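Local coordinates for protein glutathione S-transferase (Bombyx mori, PDB 3AY8) that probably transfers glutathione to electrophilic substrates, as expected of a homodimeric cytosolic glutathione transferase, at residues L138-V151 with I177-C190. Sequence-based numbering, arbitrary orientation. Where two conformers were deposited one is given.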
loop_
_atom_site.group_PDB
_atom_site.type_symbol
_atom_site.label_atom_id
_atom_site.label_comp_id
_atom_site.label_asym_id
_atom_site.label_seq_id
_atom_site.Cartn_x
_atom_site.Cartn_y
_atom_site.Cartn_z
ATOM N N LEU A 138 -5.875 -13.907 -1.950
ATOM C CA LEU A 138 -5.859 -14.548 -3.278
ATOM C C LEU A 138 -7.255 -14.706 -3.875
ATOM O O LEU A 138 -7.444 -14.583 -5.087
ATOM C CB LEU A 138 -5.138 -15.904 -3.237
ATOM C CG LEU A 138 -3.644 -15.864 -2.864
ATOM C CD1 LEU A 138 -3.014 -17.245 -3.031
ATOM C CD2 LEU A 138 -2.894 -14.800 -3.688
ATOM N N SER A 139 -8.231 -15.005 -3.021
ATOM C CA SER A 139 -9.603 -15.186 -3.481
ATOM C C SER A 139 -10.165 -13.910 -4.108
ATOM O O SER A 139 -10.852 -13.963 -5.119
ATOM C CB SER A 139 -10.497 -15.670 -2.331
ATOM O OG SER A 139 -11.822 -15.826 -2.798
ATOM N N PHE A 140 -9.849 -12.773 -3.494
ATOM C CA PHE A 140 -10.209 -11.455 -4.003
ATOM C C PHE A 140 -9.552 -11.200 -5.356
ATOM O O PHE A 140 -10.209 -10.745 -6.287
ATOM C CB PHE A 140 -9.772 -10.381 -3.015
ATOM C CG PHE A 140 -10.892 -9.760 -2.252
ATOM C CD1 PHE A 140 -11.333 -8.481 -2.572
ATOM C CD2 PHE A 140 -11.502 -10.443 -1.202
ATOM C CE1 PHE A 140 -12.376 -7.887 -1.861
ATOM C CE2 PHE A 140 -12.548 -9.861 -0.482
ATOM C CZ PHE A 140 -12.981 -8.580 -0.806
ATOM N N LEU A 141 -8.257 -11.503 -5.456
ATOM C CA LEU A 141 -7.534 -11.370 -6.723
ATOM C C LEU A 141 -8.187 -12.256 -7.785
ATOM O O LEU A 141 -8.354 -11.847 -8.920
ATOM C CB LEU A 141 -6.054 -11.751 -6.564
ATOM C CG LEU A 141 -5.200 -11.735 -7.847
ATOM C CD1 LEU A 141 -5.295 -10.371 -8.628
ATOM C CD2 LEU A 141 -3.734 -12.105 -7.551
ATOM N N ASN A 142 -8.532 -13.477 -7.400
ATOM C CA ASN A 142 -9.181 -14.405 -8.312
ATOM C C ASN A 142 -10.488 -13.826 -8.881
ATOM O O ASN A 142 -10.795 -14.032 -10.051
ATOM C CB ASN A 142 -9.426 -15.752 -7.636
ATOM C CG ASN A 142 -10.009 -16.783 -8.600
ATOM O OD1 ASN A 142 -9.371 -17.181 -9.572
ATOM N ND2 ASN A 142 -11.224 -17.211 -8.330
ATOM N N GLN A 143 -11.221 -13.085 -8.050
ATOM C CA GLN A 143 -12.437 -12.367 -8.474
ATOM C C GLN A 143 -12.164 -11.186 -9.411
ATOM O O GLN A 143 -12.875 -11.027 -10.416
ATOM C CB GLN A 143 -13.291 -11.915 -7.276
ATOM C CG GLN A 143 -13.988 -13.068 -6.543
ATOM C CD GLN A 143 -14.734 -14.010 -7.496
ATOM O OE1 GLN A 143 -15.606 -13.590 -8.255
ATOM N NE2 GLN A 143 -14.377 -15.281 -7.462
ATOM N N PHE A 144 -11.145 -10.371 -9.109
ATOM C CA PHE A 144 -10.736 -9.295 -10.043
ATOM C C PHE A 144 -10.601 -9.865 -11.454
ATOM O O PHE A 144 -11.067 -9.273 -12.428
ATOM C CB PHE A 144 -9.379 -8.662 -9.665
ATOM C CG PHE A 144 -9.329 -8.042 -8.292
ATOM C CD1 PHE A 144 -10.485 -7.606 -7.643
ATOM C CD2 PHE A 144 -8.106 -7.853 -7.669
ATOM C CE1 PHE A 144 -10.411 -7.033 -6.361
ATOM C CE2 PHE A 144 -8.022 -7.275 -6.412
ATOM C CZ PHE A 144 -9.171 -6.876 -5.752
ATOM N N LEU A 145 -9.971 -11.032 -11.541
ATOM C CA LEU A 145 -9.641 -11.663 -12.816
ATOM C C LEU A 145 -10.793 -12.483 -13.426
ATOM O O LEU A 145 -10.617 -13.135 -14.452
ATOM C CB LEU A 145 -8.388 -12.526 -12.648
ATOM C CG LEU A 145 -7.102 -11.749 -12.366
ATOM C CD1 LEU A 145 -6.045 -12.670 -11.787
ATOM C CD2 LEU A 145 -6.591 -11.036 -13.633
ATOM N N GLU A 146 -11.956 -12.453 -12.783
ATOM C CA GLU A 146 -13.167 -13.070 -13.328
ATOM C C GLU A 146 -13.818 -12.099 -14.309
ATOM O O GLU A 146 -14.385 -12.511 -15.323
ATOM C CB GLU A 146 -14.152 -13.413 -12.196
ATOM C CG GLU A 146 -15.502 -14.006 -12.664
ATOM C CD GLU A 146 -15.363 -15.402 -13.230
ATOM O OE1 GLU A 146 -14.470 -16.155 -12.779
ATOM O OE2 GLU A 146 -16.145 -15.750 -14.136
ATOM N N LYS A 147 -13.718 -10.811 -13.995
ATOM C CA LYS A 147 -14.350 -9.748 -14.768
ATOM C C LYS A 147 -13.553 -9.404 -16.025
ATOM O O LYS A 147 -14.122 -9.299 -17.115
ATOM C CB LYS A 147 -14.518 -8.499 -13.894
ATOM C CG LYS A 147 -15.189 -8.769 -12.553
ATOM C CD LYS A 147 -15.290 -7.501 -11.701
ATOM C CE LYS A 147 -16.146 -7.729 -10.462
ATOM N NZ LYS A 147 -15.514 -8.667 -9.487
ATOM N N THR A 148 -12.238 -9.239 -15.868
ATOM C CA THR A 148 -11.358 -8.835 -16.974
ATOM C C THR A 148 -10.191 -9.815 -17.153
ATOM O O THR A 148 -9.833 -10.549 -16.214
ATOM C CB THR A 148 -10.783 -7.407 -16.751
ATOM O OG1 THR A 148 -10.168 -7.329 -15.462
ATOM C CG2 THR A 148 -11.874 -6.329 -16.830
ATOM N N LYS A 149 -9.600 -9.814 -18.348
ATOM C CA LYS A 149 -8.458 -10.677 -18.662
ATOM C C LYS A 149 -7.236 -10.410 -17.766
ATOM O O LYS A 149 -6.587 -11.346 -17.302
ATOM C CB LYS A 149 -8.062 -10.539 -20.136
ATOM C CG LYS A 149 -7.025 -11.569 -20.577
ATOM C CD LYS A 149 -6.604 -11.367 -22.024
ATOM C CE LYS A 149 -5.632 -12.459 -22.463
ATOM N NZ LYS A 149 -4.977 -12.126 -23.770
ATOM N N TRP A 150 -6.941 -9.130 -17.556
ATOM C CA TRP A 150 -5.839 -8.676 -16.701
ATOM C C TRP A 150 -6.424 -8.071 -15.411
ATOM O O TRP A 150 -7.643 -7.978 -15.290
ATOM C CB TRP A 150 -4.957 -7.676 -17.463
ATOM C CG TRP A 150 -4.360 -8.258 -18.732
ATOM C CD1 TRP A 150 -4.909 -8.229 -19.987
ATOM C CD2 TRP A 150 -3.116 -8.970 -18.857
ATOM N NE1 TRP A 150 -4.076 -8.868 -20.888
ATOM C CE2 TRP A 150 -2.978 -9.340 -20.219
ATOM C CE3 TRP A 150 -2.113 -9.347 -17.947
ATOM C CZ2 TRP A 150 -1.862 -10.046 -20.700
ATOM C CZ3 TRP A 150 -1.008 -10.053 -18.420
ATOM C CH2 TRP A 150 -0.894 -10.395 -19.787
ATOM N N VAL A 151 -5.580 -7.687 -14.447
ATOM C CA VAL A 151 -6.091 -7.326 -13.104
ATOM C C VAL A 151 -6.984 -6.083 -13.073
ATOM O O VAL A 151 -7.884 -5.988 -12.237
ATOM C CB VAL A 151 -4.980 -7.162 -12.000
ATOM C CG1 VAL A 151 -4.220 -8.454 -11.744
ATOM C CG2 VAL A 151 -4.045 -6.012 -12.314
ATOM N N ILE A 177 -2.660 -22.833 -5.721
ATOM C CA ILE A 177 -3.695 -21.919 -6.219
ATOM C C ILE A 177 -4.751 -22.652 -7.090
ATOM O O ILE A 177 -5.462 -22.029 -7.877
ATOM C CB ILE A 177 -3.080 -20.693 -6.991
ATOM C CG1 ILE A 177 -2.287 -21.146 -8.225
ATOM C CG2 ILE A 177 -2.214 -19.814 -6.053
ATOM C CD1 ILE A 177 -2.030 -20.039 -9.227
ATOM N N SER A 178 -4.859 -23.977 -6.928
ATOM C CA SER A 178 -5.859 -24.770 -7.670
ATOM C C SER A 178 -7.279 -24.238 -7.451
ATOM O O SER A 178 -8.128 -24.344 -8.336
ATOM C CB SER A 178 -5.780 -26.255 -7.291
ATOM O OG SER A 178 -6.090 -26.453 -5.918
ATOM N N SER A 179 -7.524 -23.647 -6.283
ATOM C CA SER A 179 -8.813 -23.032 -5.973
ATOM C C SER A 179 -9.059 -21.730 -6.751
ATOM O O SER A 179 -10.156 -21.172 -6.709
ATOM C CB SER A 179 -8.917 -22.754 -4.473
ATOM O OG SER A 179 -9.005 -23.950 -3.711
ATOM N N PHE A 180 -8.041 -21.238 -7.461
ATOM C CA PHE A 180 -8.160 -19.955 -8.153
ATOM C C PHE A 180 -7.835 -20.037 -9.639
ATOM O O PHE A 180 -6.754 -19.609 -10.065
ATOM C CB PHE A 180 -7.315 -18.882 -7.450
ATOM C CG PHE A 180 -7.429 -18.903 -5.951
ATOM C CD1 PHE A 180 -8.650 -18.645 -5.323
ATOM C CD2 PHE A 180 -6.312 -19.173 -5.161
ATOM C CE1 PHE A 180 -8.754 -18.666 -3.932
ATOM C CE2 PHE A 180 -6.402 -19.193 -3.775
ATOM C CZ PHE A 180 -7.628 -18.942 -3.155
ATOM N N PRO A 181 -8.776 -20.577 -10.448
ATOM C CA PRO A 181 -8.498 -20.776 -11.871
ATOM C C PRO A 181 -8.195 -19.479 -12.634
ATOM O O PRO A 181 -7.453 -19.517 -13.615
ATOM C CB PRO A 181 -9.784 -21.451 -12.415
ATOM C CG PRO A 181 -10.831 -21.244 -11.368
ATOM C CD PRO A 181 -10.096 -21.120 -10.055
ATOM N N ASN A 182 -8.760 -18.353 -12.198
ATOM C CA ASN A 182 -8.501 -17.061 -12.874
ATOM C C ASN A 182 -7.067 -16.554 -12.702
ATOM O O ASN A 182 -6.493 -16.002 -13.636
ATOM C CB ASN A 182 -9.525 -15.990 -12.468
ATOM C CG ASN A 182 -10.963 -16.394 -12.812
ATOM O OD1 ASN A 182 -11.216 -17.027 -13.840
ATOM N ND2 ASN A 182 -11.898 -16.028 -11.953
ATOM N N ILE A 183 -6.502 -16.750 -11.509
ATOM C CA ILE A 183 -5.074 -16.494 -11.265
ATOM C C ILE A 183 -4.206 -17.432 -12.113
ATOM O O ILE A 183 -3.203 -17.005 -12.692
ATOM C CB ILE A 183 -4.672 -16.627 -9.755
ATOM C CG1 ILE A 183 -5.524 -15.691 -8.871
ATOM C CG2 ILE A 183 -3.162 -16.313 -9.568
ATOM C CD1 ILE A 183 -5.227 -15.778 -7.371
ATOM N N GLN A 184 -4.584 -18.709 -12.176
ATOM C CA GLN A 184 -3.854 -19.684 -13.011
ATOM C C GLN A 184 -3.786 -19.242 -14.471
ATOM O O GLN A 184 -2.733 -19.319 -15.092
ATOM C CB GLN A 184 -4.478 -21.084 -12.910
ATOM C CG GLN A 184 -4.316 -21.725 -11.540
ATOM C CD GLN A 184 -4.923 -23.105 -11.468
ATOM O OE1 GLN A 184 -6.115 -23.289 -11.715
ATOM N NE2 GLN A 184 -4.110 -24.082 -11.106
ATOM N N ARG A 185 -4.907 -18.755 -15.000
ATOM C CA ARG A 185 -4.965 -18.238 -16.369
ATOM C C ARG A 185 -4.063 -17.002 -16.529
ATOM O O ARG A 185 -3.267 -16.893 -17.470
ATOM C CB ARG A 185 -6.407 -17.858 -16.719
ATOM C CG ARG A 185 -6.574 -17.218 -18.115
ATOM C CD ARG A 185 -7.878 -16.428 -18.235
ATOM N NE ARG A 185 -7.782 -15.095 -17.629
ATOM C CZ ARG A 185 -8.607 -14.603 -16.704
ATOM N NH1 ARG A 185 -9.626 -15.330 -16.244
ATOM N NH2 ARG A 185 -8.419 -13.369 -16.238
ATOM N N TRP A 186 -4.211 -16.065 -15.602
ATOM C CA TRP A 186 -3.520 -14.786 -15.682
ATOM C C TRP A 186 -2.003 -14.949 -15.559
ATOM O O TRP A 186 -1.252 -14.257 -16.247
ATOM C CB TRP A 186 -4.098 -13.841 -14.621
ATOM C CG TRP A 186 -3.292 -12.629 -14.284
ATOM C CD1 TRP A 186 -3.301 -11.435 -14.934
ATOM C CD2 TRP A 186 -2.389 -12.479 -13.175
ATOM N NE1 TRP A 186 -2.454 -10.546 -14.306
ATOM C CE2 TRP A 186 -1.884 -11.162 -13.223
ATOM C CE3 TRP A 186 -1.963 -13.333 -12.146
ATOM C CZ2 TRP A 186 -0.963 -10.673 -12.289
ATOM C CZ3 TRP A 186 -1.055 -12.853 -11.212
ATOM C CH2 TRP A 186 -0.556 -11.531 -11.295
ATOM N N ILE A 187 -1.561 -15.871 -14.708
ATOM C CA ILE A 187 -0.129 -16.059 -14.460
ATOM C C ILE A 187 0.621 -16.611 -15.686
ATOM O O ILE A 187 1.801 -16.319 -15.876
ATOM C CB ILE A 187 0.142 -16.899 -13.182
ATOM C CG1 ILE A 187 1.584 -16.706 -12.705
ATOM C CG2 ILE A 187 -0.181 -18.367 -13.396
ATOM C CD1 ILE A 187 1.789 -15.432 -11.908
ATOM N N LYS A 188 -0.077 -17.384 -16.519
ATOM C CA LYS A 188 0.447 -17.799 -17.832
ATOM C C LYS A 188 0.494 -16.617 -18.795
ATOM O O LYS A 188 1.443 -16.479 -19.551
ATOM C CB LYS A 188 -0.417 -18.896 -18.448
ATOM C CG LYS A 188 -0.516 -20.159 -17.637
ATOM C CD LYS A 188 -1.561 -21.066 -18.269
ATOM C CE LYS A 188 -1.731 -22.357 -17.475
ATOM N NZ LYS A 188 -3.057 -22.956 -17.781
ATOM N N ASP A 189 -0.528 -15.764 -18.772
ATOM C CA ASP A 189 -0.489 -14.539 -19.580
ATOM C C ASP A 189 0.642 -13.595 -19.157
ATOM O O ASP A 189 1.219 -12.904 -20.000
ATOM C CB ASP A 189 -1.826 -13.809 -19.545
ATOM C CG ASP A 189 -2.860 -14.442 -20.463
ATOM O OD1 ASP A 189 -2.467 -15.107 -21.447
ATOM O OD2 ASP A 189 -4.063 -14.289 -20.182
ATOM N N CYS A 190 0.951 -13.564 -17.855
ATOM C CA CYS A 190 2.060 -12.746 -17.348
ATOM C C CYS A 190 3.425 -13.131 -17.948
ATOM O O CYS A 190 4.307 -12.290 -18.046
ATOM C CB CYS A 190 2.113 -12.760 -15.822
ATOM S SG CYS A 190 0.771 -11.817 -15.031
HETATM O O HOH W 1 -5.439 -13.692 -17.953
#
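Arg185 grips the C-terminal part of helix 128-147 end-on: NH1 and NH2 both bond Leu145 O, at 3.0 and 2.8 Å, and the oxygen lies in the guanidinium plane. In the all-helical C-terminal domain of the glutathione transferase fold, this ties together two helices whose segments 138-147 and 181-190 cross at 69°. NH2 also reaches Lys149 O (2.9 Å), from above that carbonyl's plane. An alanine here would probably leave the carbonyls of Leu145 and Lys149 without their guanidinium donors. At the start of helix 181-190, Asn142 OD1 accepts from Asn182 N (2.9 Å); in return Asn182 ND2 gives its two hydrogens to Asn142 O and Glu146 OE1, the latter at 2.7 Å. Beside these bonds, Leu145 fits as a knob among Asn182, Ile183, Arg185 and Trp186, and Ile183 among Leu138, Leu141, Asn142 and Leu145. The Trp186 indole, its CG anti to the backbone N (chi1 164°), lies with one face against Leu145 CD1 and Val151 CG1, while Asp160 of helix 158-173 accepts from NE1 and also from Val151 N. At the guanidinium edge, in its plane, a water accepts from Arg185 NE and donates to Lys149 O and Asp189 OD2, each at 2.7 Å.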